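Local coordinates for protein putative retaining b-glycosidase (Saccharophagus degradans, PDB 5A95) that hydrolyses beta-glucans as a family 5 glycoside hydrolase, probably a retaining one acting on mixed-linkage chains, at residues Tyr184-Glu189 against Ser211-Ile216; Glu204-Asn209 against Lys240-Glu245; Pro225-Phe230 against Glu247-Ala252. The protein carries 1 engineered substitution. One frame throughout, in Å; residues are numbered along the deposited sequence.

Contact 1 (Tyr184-Glu189 against Ser211-Ile216); sequences YELFNE and SLIDMI. With NA (sodium ion), chain L; BGC (beta-D-glucopyranose), chain D.
Leu186, just past the end of strand 181-185, sets its two methyls against successive turns of helix 202-219, one to Ile216 and the other to Leu212 and Ile213. CD2 of Leu186 meets CD1 of Ile216 at 3.5 Å, while the other methyl, CD1, lies 3.9 Å from CG1 of Ile213 and slightly further from CB of Leu212. Placing its CG opposite the carbonyl carbon (chi1 -57°) turns the leucine fork to the helix. Ile216 in turn uses both its branches: the longer one ends on Leu186, and Ile216 CG2 comes to the edge of the Tyr184 ring, near its plane, 3.9 Å from Tyr184 CD2. No hydrogen bond joins the two segments, and burial of apolar surface is what holds them. Polar roles fall to other residues. Asn188 ND2 gives a nearly straight bond (170°) to O2 of the bound glucose, whose O1 donates to Glu189 OE1 at 2.6 Å. On the helix, Met215 O binds a sodium ion shared with Thr196 O of the second subunit. Around this core of the glycosidase barrel, the Trp168 ring of helix 161-174 meets that of Tyr184, the planes about 30° apart, and Ile213 leans on Pro225 and Val227 of strand 224-227.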
loop_
_atom_site.group_PDB
_atom_site.type_symbol
_atom_site.label_atom_id
_atom_site.label_comp_id
_atom_site.label_asym_id
_atom_site.label_seq_id
_atom_site.Cartn_x
_atom_site.Cartn_y
_atom_site.Cartn_z
ATOM N N TYR A 184 9.483 -21.198 -8.994
ATOM C CA TYR A 184 8.668 -20.064 -8.559
ATOM C C TYR A 184 9.083 -18.862 -9.395
ATOM O O TYR A 184 10.141 -18.275 -9.202
ATOM C CB TYR A 184 8.860 -19.766 -7.071
ATOM C CG TYR A 184 8.310 -20.812 -6.124
ATOM C CD1 TYR A 184 7.552 -21.878 -6.564
ATOM C CD2 TYR A 184 8.497 -20.707 -4.769
ATOM C CE1 TYR A 184 7.045 -22.809 -5.697
ATOM C CE2 TYR A 184 8.004 -21.653 -3.888
ATOM C CZ TYR A 184 7.293 -22.727 -4.359
ATOM O OH TYR A 184 6.769 -23.707 -3.550
ATOM N N GLU A 185 8.236 -18.548 -10.384
ATOM C CA GLU A 185 8.511 -17.452 -11.336
ATOM C C GLU A 185 7.890 -16.184 -10.762
ATOM O O GLU A 185 6.684 -15.983 -10.820
ATOM C CB GLU A 185 7.995 -17.807 -12.699
ATOM C CG GLU A 185 8.271 -16.747 -13.756
ATOM C CD GLU A 185 7.991 -17.242 -15.163
ATOM O OE1 GLU A 185 7.450 -18.363 -15.278
ATOM O OE2 GLU A 185 8.277 -16.502 -16.138
ATOM N N LEU A 186 8.741 -15.351 -10.192
ATOM C CA LEU A 186 8.364 -14.327 -9.232
ATOM C C LEU A 186 7.434 -13.243 -9.778
ATOM O O LEU A 186 6.563 -12.771 -9.051
ATOM C CB LEU A 186 9.615 -13.659 -8.660
ATOM C CG LEU A 186 10.623 -14.617 -7.993
ATOM C CD1 LEU A 186 11.783 -13.811 -7.398
ATOM C CD2 LEU A 186 9.970 -15.497 -6.947
ATOM N N PHE A 187 7.652 -12.852 -11.038
ATOM C CA PHE A 187 6.874 -11.775 -11.658
ATOM C C PHE A 187 7.022 -11.917 -13.167
ATOM O O PHE A 187 8.056 -11.562 -13.734
ATOM C CB PHE A 187 7.349 -10.404 -11.189
ATOM C CG PHE A 187 6.437 -9.286 -11.624
ATOM C CD1 PHE A 187 6.539 -8.746 -12.890
ATOM C CD2 PHE A 187 5.500 -8.759 -10.755
ATOM C CE1 PHE A 187 5.685 -7.714 -13.287
ATOM C CE2 PHE A 187 4.657 -7.754 -11.141
ATOM C CZ PHE A 187 4.745 -7.233 -12.405
ATOM N N ASN A 188 5.969 -12.418 -13.819
ATOM C CA ASN A 188 5.983 -12.785 -15.238
ATOM C C ASN A 188 6.756 -11.817 -16.149
ATOM O O ASN A 188 7.769 -12.166 -16.762
ATOM C CB ASN A 188 4.540 -12.952 -15.668
ATOM C CG ASN A 188 4.332 -13.047 -17.162
ATOM O OD1 ASN A 188 4.912 -13.861 -17.859
ATOM N ND2 ASN A 188 3.426 -12.202 -17.660
ATOM N N GLU A 189 6.248 -10.592 -16.306
ATOM C CA GLU A 189 6.779 -9.668 -17.314
ATOM C C GLU A 189 6.993 -8.269 -16.777
ATOM O O GLU A 189 6.086 -7.403 -16.863
ATOM C CB GLU A 189 5.921 -9.655 -18.586
ATOM C CG GLU A 189 6.216 -10.855 -19.473
ATOM C CD GLU A 189 5.436 -10.906 -20.755
ATOM O OE1 GLU A 189 4.386 -10.263 -20.831
ATOM O OE2 GLU A 189 5.865 -11.648 -21.660
ATOM N N SER A 211 14.557 -9.525 -2.238
ATOM C CA SER A 211 13.677 -9.530 -1.082
ATOM C C SER A 211 12.669 -10.664 -1.140
ATOM O O SER A 211 12.426 -11.358 -0.158
ATOM C CB SER A 211 12.975 -8.169 -0.972
ATOM O OG SER A 211 12.184 -8.063 0.197
ATOM N N LEU A 212 12.066 -10.868 -2.306
ATOM C CA LEU A 212 11.162 -11.985 -2.491
ATOM C C LEU A 212 11.903 -13.332 -2.292
ATOM O O LEU A 212 11.388 -14.242 -1.648
ATOM C CB LEU A 212 10.502 -11.942 -3.871
ATOM C CG LEU A 212 9.536 -10.764 -4.114
ATOM C CD1 LEU A 212 9.091 -10.708 -5.551
ATOM C CD2 LEU A 212 8.344 -10.840 -3.203
ATOM N N ILE A 213 13.084 -13.459 -2.890
ATOM C CA ILE A 213 13.886 -14.673 -2.762
ATOM C C ILE A 213 14.194 -14.961 -1.294
ATOM O O ILE A 213 14.119 -16.111 -0.855
ATOM C CB ILE A 213 15.166 -14.571 -3.605
ATOM C CG1 ILE A 213 14.800 -14.622 -5.103
ATOM C CG2 ILE A 213 16.115 -15.715 -3.262
ATOM C CD1 ILE A 213 15.877 -14.066 -5.994
ATOM N N ASP A 214 14.539 -13.929 -0.534
ATOM C CA ASP A 214 14.863 -14.172 0.877
ATOM C C ASP A 214 13.676 -14.731 1.648
ATOM O O ASP A 214 13.847 -15.618 2.468
ATOM C CB ASP A 214 15.397 -12.889 1.520
ATOM C CG ASP A 214 16.796 -12.535 1.065
ATOM O OD1 ASP A 214 17.491 -13.416 0.519
ATOM O OD2 ASP A 214 17.213 -11.368 1.241
ATOM N N MET A 215 12.475 -14.201 1.413
ATOM C CA MET A 215 11.281 -14.733 2.059
ATOM C C MET A 215 11.025 -16.178 1.685
ATOM O O MET A 215 10.647 -16.991 2.512
ATOM C CB MET A 215 10.003 -13.978 1.636
ATOM C CG MET A 215 9.793 -12.605 2.166
ATOM S SD MET A 215 8.316 -11.913 1.380
ATOM C CE MET A 215 7.042 -12.865 2.232
ATOM N N ILE A 216 11.191 -16.475 0.398
ATOM C CA ILE A 216 10.967 -17.813 -0.118
ATOM C C ILE A 216 11.985 -18.799 0.479
ATOM O O ILE A 216 11.623 -19.860 1.018
ATOM C CB ILE A 216 11.012 -17.804 -1.646
ATOM C CG1 ILE A 216 9.779 -17.068 -2.198
ATOM C CG2 ILE A 216 11.082 -19.215 -2.214
ATOM C CD1 ILE A 216 9.887 -16.713 -3.665
HETATM NA NA NA L . 7.915 -16.977 3.129
HETATM C C2 BGC D . 1.542 -11.962 -21.919
HETATM C C3 BGC D . 0.410 -12.960 -22.150
HETATM C C4 BGC D . -0.259 -12.665 -23.498
HETATM C C5 BGC D . 0.783 -12.661 -24.599
HETATM C C6 BGC D . 0.188 -12.401 -25.962
HETATM C C1 BGC D . 2.428 -11.728 -23.139
HETATM O O1 BGC D . 3.120 -10.506 -23.087
HETATM O O2 BGC D . 2.335 -12.377 -20.746
HETATM O O3 BGC D . -0.485 -12.887 -20.995
HETATM O O4 BGC D . -1.315 -13.560 -23.878
HETATM O O5 BGC D . 1.667 -11.582 -24.313
HETATM O O6 BGC D . 1.307 -12.231 -26.834
HETATM O O HOH W 1 6.317 -19.153 3.625
#

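Contact 2 (Glu204-Asn209 against Lys240-Glu245)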
loop_
_atom_site.group_PDB
_atom_site.type_symbol
_atom_site.label_atom_id
_atom_site.label_comp_id
_atom_site.label_asym_id
_atom_site.label_seq_id
_atom_site.Cartn_x
_atom_site.Cartn_y
_atom_site.Cartn_z
ATOM N N GLU A 204 16.758 -1.165 -8.392
ATOM C CA GLU A 204 15.504 -1.271 -7.664
ATOM C C GLU A 204 14.843 -2.643 -7.860
ATOM O O GLU A 204 14.396 -3.288 -6.919
ATOM C CB GLU A 204 14.589 -0.150 -8.139
ATOM C CG GLU A 204 13.194 -0.120 -7.555
ATOM C CD GLU A 204 12.424 1.084 -8.035
ATOM O OE1 GLU A 204 12.305 1.254 -9.263
ATOM O OE2 GLU A 204 11.867 1.814 -7.176
ATOM N N TRP A 205 14.838 -3.092 -9.094
ATOM C CA TRP A 205 14.196 -4.360 -9.428
ATOM C C TRP A 205 14.963 -5.549 -8.865
ATOM O O TRP A 205 14.374 -6.466 -8.294
ATOM C CB TRP A 205 13.966 -4.458 -10.940
ATOM C CG TRP A 205 13.259 -5.679 -11.389
ATOM C CD1 TRP A 205 13.678 -6.552 -12.349
ATOM C CD2 TRP A 205 11.978 -6.156 -10.965
ATOM N NE1 TRP A 205 12.774 -7.562 -12.517
ATOM C CE2 TRP A 205 11.714 -7.342 -11.682
ATOM C CE3 TRP A 205 11.054 -5.741 -10.012
ATOM C CZ2 TRP A 205 10.581 -8.097 -11.456
ATOM C CZ3 TRP A 205 9.946 -6.504 -9.781
ATOM C CH2 TRP A 205 9.717 -7.677 -10.498
ATOM N N LYS A 206 16.282 -5.519 -9.015
ATOM C CA LYS A 206 17.169 -6.519 -8.425
ATOM C C LYS A 206 16.932 -6.654 -6.915
ATOM O O LYS A 206 16.759 -7.750 -6.397
ATOM C CB LYS A 206 18.616 -6.121 -8.725
ATOM C CG LYS A 206 19.702 -6.896 -7.973
ATOM C CD LYS A 206 21.068 -6.263 -8.253
ATOM C CE LYS A 206 22.227 -6.971 -7.581
ATOM N NZ LYS A 206 22.113 -6.972 -6.117
ATOM N N THR A 207 16.908 -5.520 -6.218
ATOM C CA THR A 207 16.701 -5.518 -4.780
ATOM C C THR A 207 15.373 -6.153 -4.391
ATOM O O THR A 207 15.277 -6.909 -3.425
ATOM C CB THR A 207 16.866 -4.084 -4.223
ATOM O OG1 THR A 207 18.206 -3.657 -4.503
ATOM C CG2 THR A 207 16.634 -4.005 -2.708
ATOM N N LEU A 208 14.316 -5.814 -5.129
ATOM C CA LEU A 208 13.004 -6.342 -4.836
ATOM C C LEU A 208 12.946 -7.863 -5.078
ATOM O O LEU A 208 12.351 -8.606 -4.285
ATOM C CB LEU A 208 11.928 -5.560 -5.581
ATOM C CG LEU A 208 10.498 -5.949 -5.298
ATOM C CD1 LEU A 208 10.141 -5.967 -3.812
ATOM C CD2 LEU A 208 9.572 -5.000 -6.029
ATOM N N ASN A 209 13.559 -8.317 -6.169
ATOM C CA ASN A 209 13.628 -9.751 -6.379
ATOM C C ASN A 209 14.403 -10.459 -5.261
ATOM O O ASN A 209 13.971 -11.536 -4.816
ATOM C CB ASN A 209 14.232 -10.118 -7.738
ATOM C CG ASN A 209 13.235 -10.014 -8.855
ATOM O OD1 ASN A 209 12.623 -10.989 -9.247
ATOM N ND2 ASN A 209 13.010 -8.807 -9.330
ATOM N N LYS A 240 25.050 -9.202 -16.133
ATOM C CA LYS A 240 26.486 -9.451 -16.307
ATOM C C LYS A 240 27.250 -8.850 -15.140
ATOM O O LYS A 240 28.091 -9.524 -14.502
ATOM C CB LYS A 240 27.006 -8.897 -17.637
ATOM C CG LYS A 240 26.404 -9.646 -18.811
ATOM C CD LYS A 240 26.902 -9.080 -20.105
ATOM C CE LYS A 240 26.268 -9.755 -21.299
ATOM N NZ LYS A 240 26.641 -9.084 -22.564
ATOM N N LYS A 241 26.979 -7.587 -14.833
ATOM C CA LYS A 241 27.664 -6.967 -13.706
ATOM C C LYS A 241 26.831 -6.788 -12.461
ATOM O O LYS A 241 27.387 -6.525 -11.388
ATOM C CB LYS A 241 28.306 -5.651 -14.100
ATOM C CG LYS A 241 29.439 -5.825 -15.107
ATOM C CD LYS A 241 30.590 -6.690 -14.579
ATOM C CE LYS A 241 31.816 -6.616 -15.481
ATOM N NZ LYS A 241 31.814 -7.747 -16.450
ATOM N N ALA A 242 25.520 -6.973 -12.584
ATOM C CA ALA A 242 24.644 -6.857 -11.410
ATOM C C ALA A 242 23.668 -8.013 -11.318
ATOM O O ALA A 242 22.444 -7.834 -11.269
ATOM C CB ALA A 242 23.925 -5.524 -11.403
ATOM N N PRO A 243 24.196 -9.246 -11.256
ATOM C CA PRO A 243 23.308 -10.390 -11.132
ATOM C C PRO A 243 22.623 -10.416 -9.761
ATOM O O PRO A 243 23.132 -9.863 -8.784
ATOM C CB PRO A 243 24.270 -11.574 -11.247
ATOM C CG PRO A 243 25.564 -11.061 -10.717
ATOM C CD PRO A 243 25.620 -9.638 -11.192
ATOM N N ILE A 244 21.519 -11.143 -9.663
ATOM C CA ILE A 244 20.925 -11.412 -8.361
ATOM C C ILE A 244 21.957 -12.110 -7.483
ATOM O O ILE A 244 22.581 -13.103 -7.902
ATOM C CB ILE A 244 19.720 -12.351 -8.533
ATOM C CG1 ILE A 244 18.637 -11.728 -9.387
ATOM C CG2 ILE A 244 19.193 -12.848 -7.193
ATOM C CD1 ILE A 244 17.941 -10.567 -8.759
ATOM N N GLU A 245 22.145 -11.603 -6.267
ATOM C CA GLU A 245 23.218 -12.086 -5.396
ATOM C C GLU A 245 22.742 -13.221 -4.491
ATOM O O GLU A 245 22.869 -13.124 -3.268
ATOM C CB GLU A 245 23.800 -10.909 -4.598
ATOM C CG GLU A 245 24.526 -9.912 -5.496
ATOM C CD GLU A 245 25.062 -8.749 -4.712
ATOM O OE1 GLU A 245 26.092 -8.950 -4.074
ATOM O OE2 GLU A 245 24.481 -7.657 -4.735
#
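In the outer layer of this beta/alpha barrel, helix 202-219 is clasped by the loop that leads into strand 250-252, and Lys206 is the residue that spans the gap. Its chain leaves the helix with CG trans to the backbone N (chi1 169°) and runs straight along the loop until it bends at the last torsion. Lys206 CD passes 3.7 Å from Ala242 O, and Lys206 CE lies 3.3 Å from Pro243 O. Beyond them NZ reaches Glu245 OE2 in a 2.8 Å salt bridge on the anti lone pair. Glu210, on the same helix, is a second acidic partner of NZ and also accepts the backbone N-H of Glu245, which adds a second link to the loop. A methionine in place of Lys206 would probably leave Glu245 and Glu210 without their positive mate. Beneath the lysine the contact turns apolar and buried: Ile244 runs antiparallel alongside the lysine chain, and its CD1 rests 3.9 Å from Asn209 CB. The amide of Asn209 folds back over the Trp205 ring, its ND2 above the ring centre and 2.9 Å from Trp205 O, an oxygen that also takes the helical N-H of Asn209.

Contact 3 (Pro225-Phe230 against Glu247-Ala252)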
loop_
_atom_site.group_PDB
_atom_site.type_symbol
_atom_site.label_atom_id
_atom_site.label_comp_id
_atom_site.label_asym_id
_atom_site.label_seq_id
_atom_site.Cartn_x
_atom_site.Cartn_y
_atom_site.Cartn_z
ATOM N N PRO A 225 13.847 -20.115 -7.699
ATOM C CA PRO A 225 13.286 -18.826 -8.122
ATOM C C PRO A 225 13.702 -18.547 -9.554
ATOM O O PRO A 225 14.860 -18.781 -9.942
ATOM C CB PRO A 225 13.939 -17.806 -7.145
ATOM C CG PRO A 225 14.481 -18.642 -6.005
ATOM C CD PRO A 225 14.916 -19.920 -6.703
ATOM N N LEU A 226 12.785 -17.950 -10.309
ATOM C CA LEU A 226 13.026 -17.585 -11.701
ATOM C C LEU A 226 12.781 -16.080 -11.844
ATOM O O LEU A 226 11.689 -15.583 -11.516
ATOM C CB LEU A 226 12.097 -18.368 -12.623
ATOM C CG LEU A 226 12.258 -18.172 -14.115
ATOM C CD1 LEU A 226 13.552 -18.733 -14.616
ATOM C CD2 LEU A 226 11.115 -18.740 -14.923
ATOM N N VAL A 227 13.830 -15.359 -12.245
ATOM C CA VAL A 227 13.879 -13.892 -12.254
ATOM C C VAL A 227 13.914 -13.396 -13.697
ATOM O O VAL A 227 14.589 -13.964 -14.537
ATOM C CB VAL A 227 15.157 -13.426 -11.520
ATOM C CG1 VAL A 227 15.403 -11.931 -11.682
ATOM C CG2 VAL A 227 15.044 -13.781 -10.041
ATOM N N ALA A 228 13.177 -12.314 -13.955
ATOM C CA ALA A 228 13.045 -11.718 -15.275
ATOM C C ALA A 228 13.587 -10.285 -15.318
ATOM O O ALA A 228 13.577 -9.559 -14.320
ATOM C CB ALA A 228 11.589 -11.651 -15.684
ATOM N N GLY A 229 14.048 -9.912 -16.501
ATOM C CA GLY A 229 14.430 -8.552 -16.799
ATOM C C GLY A 229 13.322 -7.746 -17.470
ATOM O O GLY A 229 12.168 -8.164 -17.586
ATOM N N PHE A 230 13.706 -6.551 -17.888
ATOM C CA PHE A 230 12.793 -5.573 -18.485
ATOM C C PHE A 230 12.457 -5.900 -19.932
ATOM O O PHE A 230 12.831 -6.947 -20.488
ATOM C CB PHE A 230 13.377 -4.151 -18.344
ATOM C CG PHE A 230 13.692 -3.737 -16.916
ATOM C CD1 PHE A 230 12.880 -4.094 -15.865
ATOM C CD2 PHE A 230 14.788 -2.938 -16.653
ATOM C CE1 PHE A 230 13.149 -3.681 -14.565
ATOM C CE2 PHE A 230 15.058 -2.527 -15.368
ATOM C CZ PHE A 230 14.253 -2.900 -14.344
ATOM N N GLU A 247 22.283 -17.785 -4.603
ATOM C CA GLU A 247 22.489 -19.049 -5.281
ATOM C C GLU A 247 21.156 -19.658 -5.698
ATOM O O GLU A 247 20.107 -19.366 -5.121
ATOM C CB GLU A 247 23.197 -20.050 -4.354
ATOM C CG GLU A 247 24.601 -19.672 -3.923
ATOM C CD GLU A 247 25.639 -19.927 -4.993
ATOM O OE1 GLU A 247 25.491 -20.922 -5.758
ATOM O OE2 GLU A 247 26.595 -19.123 -5.070
ATOM N N GLY A 248 21.215 -20.538 -6.686
ATOM C CA GLY A 248 20.102 -21.379 -7.068
ATOM C C GLY A 248 19.001 -20.714 -7.872
ATOM O O GLY A 248 17.900 -21.217 -7.906
ATOM N N ILE A 249 19.368 -19.632 -8.555
ATOM C CA ILE A 249 18.480 -18.760 -9.344
ATOM C C ILE A 249 18.553 -19.154 -10.805
ATOM O O ILE A 249 19.641 -19.419 -11.328
ATOM C CB ILE A 249 18.978 -17.250 -9.208
ATOM C CG1 ILE A 249 19.077 -16.874 -7.728
ATOM C CG2 ILE A 249 18.134 -16.243 -9.953
ATOM C CD1 ILE A 249 17.813 -17.164 -6.967
ATOM N N ALA A 250 17.404 -19.196 -11.469
ATOM C CA ALA A 250 17.346 -19.275 -12.914
ATOM C C ALA A 250 16.784 -17.960 -13.443
ATOM O O ALA A 250 16.141 -17.195 -12.698
ATOM C CB ALA A 250 16.467 -20.433 -13.338
ATOM N N TYR A 251 17.040 -17.684 -14.721
ATOM C CA TYR A 251 16.536 -16.461 -15.338
ATOM C C TYR A 251 15.550 -16.796 -16.466
ATOM O O TYR A 251 15.711 -17.766 -17.204
ATOM C CB TYR A 251 17.709 -15.594 -15.849
ATOM C CG TYR A 251 18.526 -14.991 -14.746
ATOM C CD1 TYR A 251 18.108 -13.828 -14.129
ATOM C CD2 TYR A 251 19.693 -15.600 -14.288
ATOM C CE1 TYR A 251 18.845 -13.248 -13.112
ATOM C CE2 TYR A 251 20.424 -15.047 -13.249
ATOM C CZ TYR A 251 20.010 -13.851 -12.682
ATOM O OH TYR A 251 20.716 -13.277 -11.650
ATOM N N ALA A 252 14.511 -15.960 -16.558
ATOM C CA ALA A 252 13.454 -16.083 -17.567
ATOM C C ALA A 252 13.808 -15.265 -18.790
ATOM O O ALA A 252 14.353 -14.172 -18.684
ATOM C CB ALA A 252 12.114 -15.612 -17.004
HETATM O O HOH W 2 14.193 -11.457 -18.912
#
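Leu226 and Ala250 face each other in a parallel pair of strands that is closely fitted along its ladder and loosens toward solvent at one end. Three backbone bonds make the ladder: Ala250 N to Pro225 O at 3.0 Å, Val227 N to Ala250 O at the same length, and Ala252 N to Val227 O at 2.8 Å. The first runs almost in line with its C=O, whereas in the last the donor stands above the carbonyl plane. The directions of the two short strands differ by 42°.

On the face shared by Leu226 and Ala250, which looks into the barrel toward Glu185, the leucine leans across to its neighbour. A chi1 of -177° swings CG to the side far from the backbone N, and Leu226 CD1 comes to 3.6 Å from Ala250 CB. The same Leu226 CD1 is 3.3 Å from Tyr251 C, a close fit. On the other face the side chains of Val227 and Tyr251 run alongside each other, Val227 CG1 4.0 Å from Tyr251 CE1, while Ile249 CG2 sits over one face of the ring, toward its rim. Val227 and Ile249 pack on helix 202-219, and the Tyr251 ring meets Tyr285 edge-to-face. The phenol oxygen of Tyr251 accepts the N-H of Ile244.

At the end of the ladder the CB atoms of Ala228 and Ala252 are 4.2 Å apart, and a water bridges the two segments, accepting from Gly229 N and donating to Ala252 O. The loose, solvent side lies at the other end: beyond Pro225, packed across the end of Ile249, the partly exposed Gly248, with its positive phi, leads back to solvent-exposed Glu247. Such parallel neighbours joined through an intervening helix, 230-233 here, form the repeating beta-alpha-beta element of the (beta/alpha)8 barrel found in glycoside hydrolase family 5.

Overall arrangement
Two of the three contacts are core and one lies nearer the surface. Contact 3 builds the barrel wall from backbone hydrogen bonds, and the wall carries on into contact 1, where Leu226 is bonded on its other side to Tyr184 and Leu186. Contact 1 joins that wall to helix 202-219 purely through apolar side chains. Contact 2 takes an earlier part of the same helix outward to a loop, and there charge pairing joins the packing. The three meet at shared seams: Ile213 touches both Ile244 and Ile249, Trp205 NE1 probably bonds to Ala228 O, and Leu186 packs on Asn209. Only contact 1 includes residues of the sugar pocket.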